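Putative polysaccharide deacetylase (PDB 5JP6) is a zinc-binding carbohydrate esterase family 4 enzyme that probably removes acetyl groups from peptidoglycan by hydrolysing carbon-nitrogen bonds other than peptide bonds. Local coordinates at residues Ala55-Ala58 and Asn59-His62; Leu349-Leu352 and Tyr353-Gly356; Ser143-Phe146 and Pro147-Thr150. The protein carries 1 engineered substitution. All coordinates share one frame; numbering follows the deposited sequence. Where two conformers were deposited one is given.

All three contacts are local, joining residues a few positions apart, yet their chemistry follows their place in the fold. Contact 1 is a mid-helix turn of helix 53-66 whose inner side is an aromatic pair packed against neighbouring helices, while its outer side carries polar groups and a water. Contact 2 ends helix 339-354 with charged and amide groups outside and buried Leu349 and Leu352 facing the sheet. Contact 3 is an extended, mostly exposed run leading into strand 150-153, with a long ion pair and a water bridge. Contacts 2 and 3 touch, Phe144 and Phe146 lying on helix 339-354; contact 1 sits about 41 Å, centre to centre, from contact 2, across the chain's centre.

Contact 1: Ala55-Ala58 and Asn59-His62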
# COMPACT_ATOMS: atom_id res chain seq x y z
N ALA A 55 -13.16 -5.97 -4.07
CA ALA A 55 -13.91 -6.82 -5.01
C ALA A 55 -15.40 -6.79 -4.69
O ALA A 55 -16.23 -6.72 -5.62
CB ALA A 55 -13.42 -8.26 -4.97
N LEU A 56 -15.75 -6.85 -3.39
CA LEU A 56 -17.17 -6.83 -2.97
C LEU A 56 -17.84 -5.54 -3.48
O LEU A 56 -18.94 -5.57 -4.07
CB LEU A 56 -17.29 -6.90 -1.45
CG LEU A 56 -16.94 -8.22 -0.77
CD1 LEU A 56 -17.16 -8.09 0.73
CD2 LEU A 56 -17.81 -9.35 -1.34
N PHE A 57 -17.19 -4.41 -3.26
CA PHE A 57 -17.78 -3.12 -3.68
C PHE A 57 -17.79 -2.96 -5.20
O PHE A 57 -18.73 -2.38 -5.72
CB PHE A 57 -17.12 -1.91 -3.00
CG PHE A 57 -17.74 -1.51 -1.70
CD1 PHE A 57 -17.40 -2.27 -0.57
CD2 PHE A 57 -18.62 -0.47 -1.55
CE1 PHE A 57 -17.94 -1.96 0.67
CE2 PHE A 57 -19.15 -0.16 -0.31
CZ PHE A 57 -18.80 -0.91 0.79
N ALA A 58 -16.79 -3.49 -5.92
CA ALA A 58 -16.85 -3.43 -7.38
C ALA A 58 -18.09 -4.20 -7.85
O ALA A 58 -18.85 -3.74 -8.71
CB ALA A 58 -15.59 -4.00 -8.01
N ASN A 59 -18.34 -5.36 -7.27
CA ASN A 59 -19.52 -6.12 -7.66
C ASN A 59 -20.81 -5.41 -7.26
O ASN A 59 -21.75 -5.39 -8.03
CB ASN A 59 -19.50 -7.50 -7.03
CG ASN A 59 -20.74 -8.30 -7.39
OD1 ASN A 59 -20.99 -8.61 -8.56
ND2 ASN A 59 -21.55 -8.58 -6.40
N TRP A 60 -20.85 -4.84 -6.06
CA TRP A 60 -22.04 -4.08 -5.63
C TRP A 60 -22.29 -2.86 -6.51
O TRP A 60 -23.43 -2.55 -6.81
CB TRP A 60 -22.00 -3.69 -4.13
CG TRP A 60 -22.15 -4.88 -3.23
CD1 TRP A 60 -22.94 -5.99 -3.46
CD2 TRP A 60 -21.53 -5.08 -1.96
NE1 TRP A 60 -22.82 -6.87 -2.42
CE2 TRP A 60 -21.96 -6.35 -1.49
CE3 TRP A 60 -20.65 -4.33 -1.18
CZ2 TRP A 60 -21.55 -6.87 -0.26
CZ3 TRP A 60 -20.25 -4.85 0.03
CH2 TRP A 60 -20.69 -6.12 0.49
N ARG A 61 -21.24 -2.17 -6.95
CA ARG A 61 -21.46 -1.08 -7.87
C ARG A 61 -22.10 -1.59 -9.15
O ARG A 61 -22.97 -0.92 -9.69
CB ARG A 61 -20.17 -0.34 -8.19
CG ARG A 61 -19.62 0.50 -7.07
CD ARG A 61 -18.54 1.47 -7.52
NE ARG A 61 -17.47 0.81 -8.25
CZ ARG A 61 -16.39 0.25 -7.69
NH1 ARG A 61 -16.25 0.22 -6.36
NH2 ARG A 61 -15.47 -0.31 -8.45
N HIS A 62 -21.64 -2.74 -9.65
CA HIS A 62 -22.22 -3.32 -10.87
C HIS A 62 -23.69 -3.70 -10.66
O HIS A 62 -24.55 -3.34 -11.46
CB HIS A 62 -21.40 -4.50 -11.34
CG HIS A 62 -21.91 -5.10 -12.61
ND1 HIS A 62 -21.58 -4.59 -13.84
CD2 HIS A 62 -22.76 -6.13 -12.83
CE1 HIS A 62 -22.18 -5.30 -14.78
NE2 HIS A 62 -22.91 -6.24 -14.19
O HOH W 1 -20.29 -8.16 -3.75
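Trp60 points an edge of its indole at the face of Phe57, a T-shaped aromatic pair built on one turn of the alpha-helix 53-66. The evidence is geometric: the Phe57 ring and the six-membered ring of Trp60 have planes 76° apart, and Phe57 CE1 comes within 3.8 Å of Trp60 CZ3. Leu56 closes on the indole from another direction. Its CB stands over the six-membered ring, 4.1 Å from the centroid and close to the ring normal, a CH-pi contact, and its CD1 reaches Trp60 CH2. The indole is placed for both neighbours by a first torsion that sets CG anti to the carbonyl carbon (chi1 -70°), so that the side chain runs back along the helix beside Leu56. This is the tight part: Leu56, Phe57 and Trp60 are buried, and helices 24-39, 71-83 and 103-106 contribute Val30, Leu78 and Leu105 to the surrounding packing.

Arg61 forms an intermediate flank. It bends at chi3 (-53°) and folds back over the backbone, laying one guanidinium face on Ala58 CA, while its side chain touches Leu105 and NH1 is hydrogen-bonded to Asn102. The loose, polar side belongs to Asn59 and His62, which are exposed and extend outward from the helix, and to a bound water. The backbone keeps the regular i to i+4 bonding, represented by Arg61 N to Phe57 O at 2.8 Å and His62 N to Ala58 O at 3.1 Å. Leu56 O has two donors, since Trp60 N reaches it at 2.9 Å and the water also donates to it; that same water, above the Trp60 ring plane, accepts a hydrogen bond from Asn59 ND2 at 3.0 Å.

Contact 2: Leu349-Leu352 and Tyr353-Gly356; sequences LREL and YNRG
Asn354 OD1 is gripped, in the Arg350 conformer described here, by two nitrogens of that arginine: NE at 2.7 Å in a nearly straight bond (N-H...O 171°), and NH2 in a weak one. The oxygen lies in the guanidinium plane, at its edge, whereas the guanidinium and amide planes are nearly perpendicular. Arg350 gets there by a bend at chi2 (58°), which turns its chain from the outward start toward the following turn.

The other end of the same amide is also held. Asn354 ND2 donates to Glu351 OE2 at 3.1 Å, meeting that oxygen from above the carboxylate plane while the acceptor stays close to the plane of the amide. With Arg350 in this conformer, the two partners together restrain the amide's rotation, consistent with the assigned oxygen and nitrogen. Glu351 divides its carboxylate between two neighbours: OE1 takes Arg355 NE at 2.8 Å with the anti lone pair, a salt bridge in which NH2 adds a weak bond. Arg355 has a second carboxylate, since NH1 pairs with Glu325 of helix 313-327. The Arg355 guanidinium would probably favour the ionised form of Glu351.

On the buried side Leu349 and Leu352 face strand 170-176, touching Leu173 and Val171, and Leu352 also meets Val324. The helical backbone bonds continue to the end: Asn354 N reaches Arg350 O at 2.8 Å and Arg355 N reaches Glu351 O at 2.9 Å. Gly356 then leaves the helix with positive phi (88°), a conformation that favours glycine. That phi, together with two bonds back into the last turn, among them Gly356 N to Tyr353 O at 3.1 Å, makes a Schellman motif, here closing helix 339-354 of the NodB homology region just ahead of strand 358-364.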
# COMPACT_ATOMS: atom_id res chain seq x y z
N LEU A 349 9.16 4.58 12.66
CA LEU A 349 10.42 5.20 12.36
C LEU A 349 11.25 5.49 13.62
O LEU A 349 12.45 5.27 13.63
CB LEU A 349 10.20 6.44 11.50
CG LEU A 349 9.58 6.20 10.11
CD1 LEU A 349 9.11 7.50 9.48
CD2 LEU A 349 10.55 5.45 9.22
N ARG A 350 10.59 5.98 14.66
CA ARG A 350 11.27 6.22 15.92
C ARG A 350 11.82 4.92 16.49
O ARG A 350 12.96 4.88 16.96
CB ARG A 350 10.35 6.95 16.90
CG ARG A 350 10.93 7.17 18.31
CD ARG A 350 12.24 7.95 18.39
NE ARG A 350 12.93 7.76 19.68
CZ ARG A 350 12.75 8.47 20.79
NH1 ARG A 350 11.90 9.49 20.84
NH2 ARG A 350 13.46 8.17 21.87
N GLU A 351 11.03 3.85 16.44
CA GLU A 351 11.53 2.55 16.95
C GLU A 351 12.69 2.00 16.10
O GLU A 351 13.62 1.46 16.69
CB GLU A 351 10.41 1.54 17.06
CG GLU A 351 9.59 1.71 18.32
CD GLU A 351 10.47 1.49 19.56
OE1 GLU A 351 11.13 0.41 19.65
OE2 GLU A 351 10.52 2.41 20.40
N LEU A 352 12.66 2.14 14.77
CA LEU A 352 13.83 1.73 13.94
C LEU A 352 15.06 2.46 14.49
O LEU A 352 16.13 1.86 14.68
CB LEU A 352 13.65 2.05 12.47
CG LEU A 352 12.73 1.19 11.64
CD1 LEU A 352 12.73 1.70 10.21
CD2 LEU A 352 13.11 -0.27 11.72
N TYR A 353 14.94 3.77 14.66
CA TYR A 353 16.03 4.57 15.17
C TYR A 353 16.51 4.09 16.57
O TYR A 353 17.71 3.83 16.77
CB TYR A 353 15.61 6.03 15.22
CG TYR A 353 16.70 6.95 15.69
CD1 TYR A 353 17.69 7.36 14.81
CD2 TYR A 353 16.70 7.43 16.97
CE1 TYR A 353 18.68 8.23 15.21
CE2 TYR A 353 17.69 8.30 17.39
CZ TYR A 353 18.67 8.68 16.50
OH TYR A 353 19.61 9.54 16.94
N ASN A 354 15.54 3.86 17.46
CA ASN A 354 15.84 3.40 18.81
C ASN A 354 16.57 2.05 18.82
O ASN A 354 17.46 1.78 19.69
CB ASN A 354 14.58 3.29 19.68
CG ASN A 354 13.99 4.63 20.08
OD1 ASN A 354 14.64 5.67 20.01
ND2 ASN A 354 12.70 4.59 20.48
N ARG A 355 16.20 1.19 17.89
CA ARG A 355 16.72 -0.17 17.79
C ARG A 355 18.03 -0.29 17.02
O ARG A 355 18.55 -1.40 16.89
CB ARG A 355 15.64 -1.10 17.21
CG ARG A 355 14.43 -1.20 18.13
CD ARG A 355 13.21 -1.75 17.41
NE ARG A 355 12.03 -1.81 18.28
CZ ARG A 355 11.51 -2.90 18.81
NH1 ARG A 355 12.08 -4.08 18.67
NH2 ARG A 355 10.42 -2.79 19.57
N GLY A 356 18.54 0.84 16.51
CA GLY A 356 19.83 0.89 15.85
C GLY A 356 19.81 0.61 14.37
O GLY A 356 20.85 0.34 13.76

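Contact 3: Ser143-Phe146 and Pro147-Thr150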
# COMPACT_ATOMS: atom_id res chain seq x y z
N SER A 143 12.22 14.19 16.32
CA SER A 143 13.22 15.24 16.00
C SER A 143 14.59 14.60 15.98
O SER A 143 15.52 15.02 16.67
CB SER A 143 13.17 16.36 17.01
OG SER A 143 13.10 15.76 18.26
N PHE A 144 14.71 13.58 15.17
CA PHE A 144 15.98 12.95 14.83
C PHE A 144 16.04 12.88 13.32
O PHE A 144 15.03 13.09 12.65
CB PHE A 144 16.15 11.54 15.45
CG PHE A 144 15.18 10.52 14.94
CD1 PHE A 144 13.93 10.34 15.55
CD2 PHE A 144 15.49 9.78 13.81
CE1 PHE A 144 13.02 9.43 15.02
CE2 PHE A 144 14.61 8.84 13.32
CZ PHE A 144 13.39 8.64 13.91
N ARG A 145 17.20 12.51 12.81
CA ARG A 145 17.40 12.45 11.38
C ARG A 145 18.20 11.19 11.04
O ARG A 145 19.31 11.02 11.55
CB ARG A 145 18.17 13.69 10.93
CG ARG A 145 18.50 13.79 9.47
CD ARG A 145 19.28 15.07 9.20
NE ARG A 145 19.53 15.30 7.78
CZ ARG A 145 20.49 14.71 7.07
NH1 ARG A 145 21.31 13.82 7.63
NH2 ARG A 145 20.62 14.99 5.77
N PHE A 146 17.64 10.30 10.23
CA PHE A 146 18.41 9.19 9.68
C PHE A 146 19.47 9.83 8.72
O PHE A 146 19.16 10.78 7.98
CB PHE A 146 17.53 8.20 8.88
CG PHE A 146 16.62 7.32 9.72
CD1 PHE A 146 17.16 6.29 10.50
CD2 PHE A 146 15.22 7.48 9.72
CE1 PHE A 146 16.34 5.46 11.23
CE2 PHE A 146 14.43 6.63 10.49
CZ PHE A 146 14.99 5.64 11.24
N PRO A 147 20.69 9.29 8.70
CA PRO A 147 21.65 9.74 7.68
C PRO A 147 21.21 9.39 6.29
O PRO A 147 20.48 8.42 6.08
CB PRO A 147 22.94 8.97 8.02
CG PRO A 147 22.52 7.81 8.86
CD PRO A 147 21.19 8.13 9.49
N ASP A 148 21.63 10.18 5.30
CA ASP A 148 21.47 9.72 3.94
C ASP A 148 22.15 8.36 3.73
O ASP A 148 23.27 8.12 4.20
CB ASP A 148 22.11 10.70 2.95
CG ASP A 148 21.43 12.07 2.90
OD1 ASP A 148 20.22 12.19 3.19
OD2 ASP A 148 22.14 13.04 2.55
N ASN A 149 21.43 7.49 3.04
CA ASN A 149 21.94 6.18 2.69
C ASN A 149 21.22 5.64 1.47
O ASN A 149 20.25 4.92 1.58
CB ASN A 149 21.75 5.23 3.87
CG ASN A 149 22.63 3.99 3.77
OD1 ASN A 149 23.06 3.58 2.67
ND2 ASN A 149 22.88 3.39 4.91
N THR A 150 21.72 6.04 0.31
CA THR A 150 21.22 5.60 -0.98
C THR A 150 22.26 4.69 -1.60
O THR A 150 23.40 5.08 -1.77
CB THR A 150 20.87 6.81 -1.88
OG1 THR A 150 19.79 7.57 -1.23
CG2 THR A 150 20.46 6.38 -3.25
O HOH W 2 23.55 12.21 6.00
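Arg145 and Asp148 face one another across Phe146 and Pro147, and the ionic term is the first of three kinds of interaction here. It is a long salt bridge: Arg145 NH2 lies 3.8 Å from Asp148 OD1, and the oxygen sits well out of the guanidinium plane, so charge attraction acts without any N-H aimed at it. The two planes are 60° apart. Arg145 spans the distance with a fully extended chain, its CG anti to the backbone N. The firmer partner of Asp148 OD1 is Asn195 ND2, whose hydrogen bond holds the carboxylate to a neighbouring loop.

Water-mediated bonding comes second. One water, in the guanidinium plane, accepts from Arg145 NH1 at 3.2 Å and from Asp148 N at 2.9 Å, linking the same two residues by a more directional route than the ion pair.

Apolar contact is the third kind. Phe146 CB touches Pro147 CD at 3.7 Å, a contact that follows from the residues being adjacent, while the buried Phe146 ring turns away to pack on Val194, Val359 and Leu352. Phe144 places CE2 over one face of the Phe146 ring, near its rim and 3.6 Å above its plane. The outer, exposed residues Arg145, Pro147 and Asp148 thus flank a phenylalanine that points inward.

With Phe146 at phi -67° and psi 142°, Pro147 and Asp148 similar, the backbone is polyproline-II-like: an extended linker that, after Asn149 bonds to Leu361, enters strand 150-153 at the parallel sheet of the deacetylase fold.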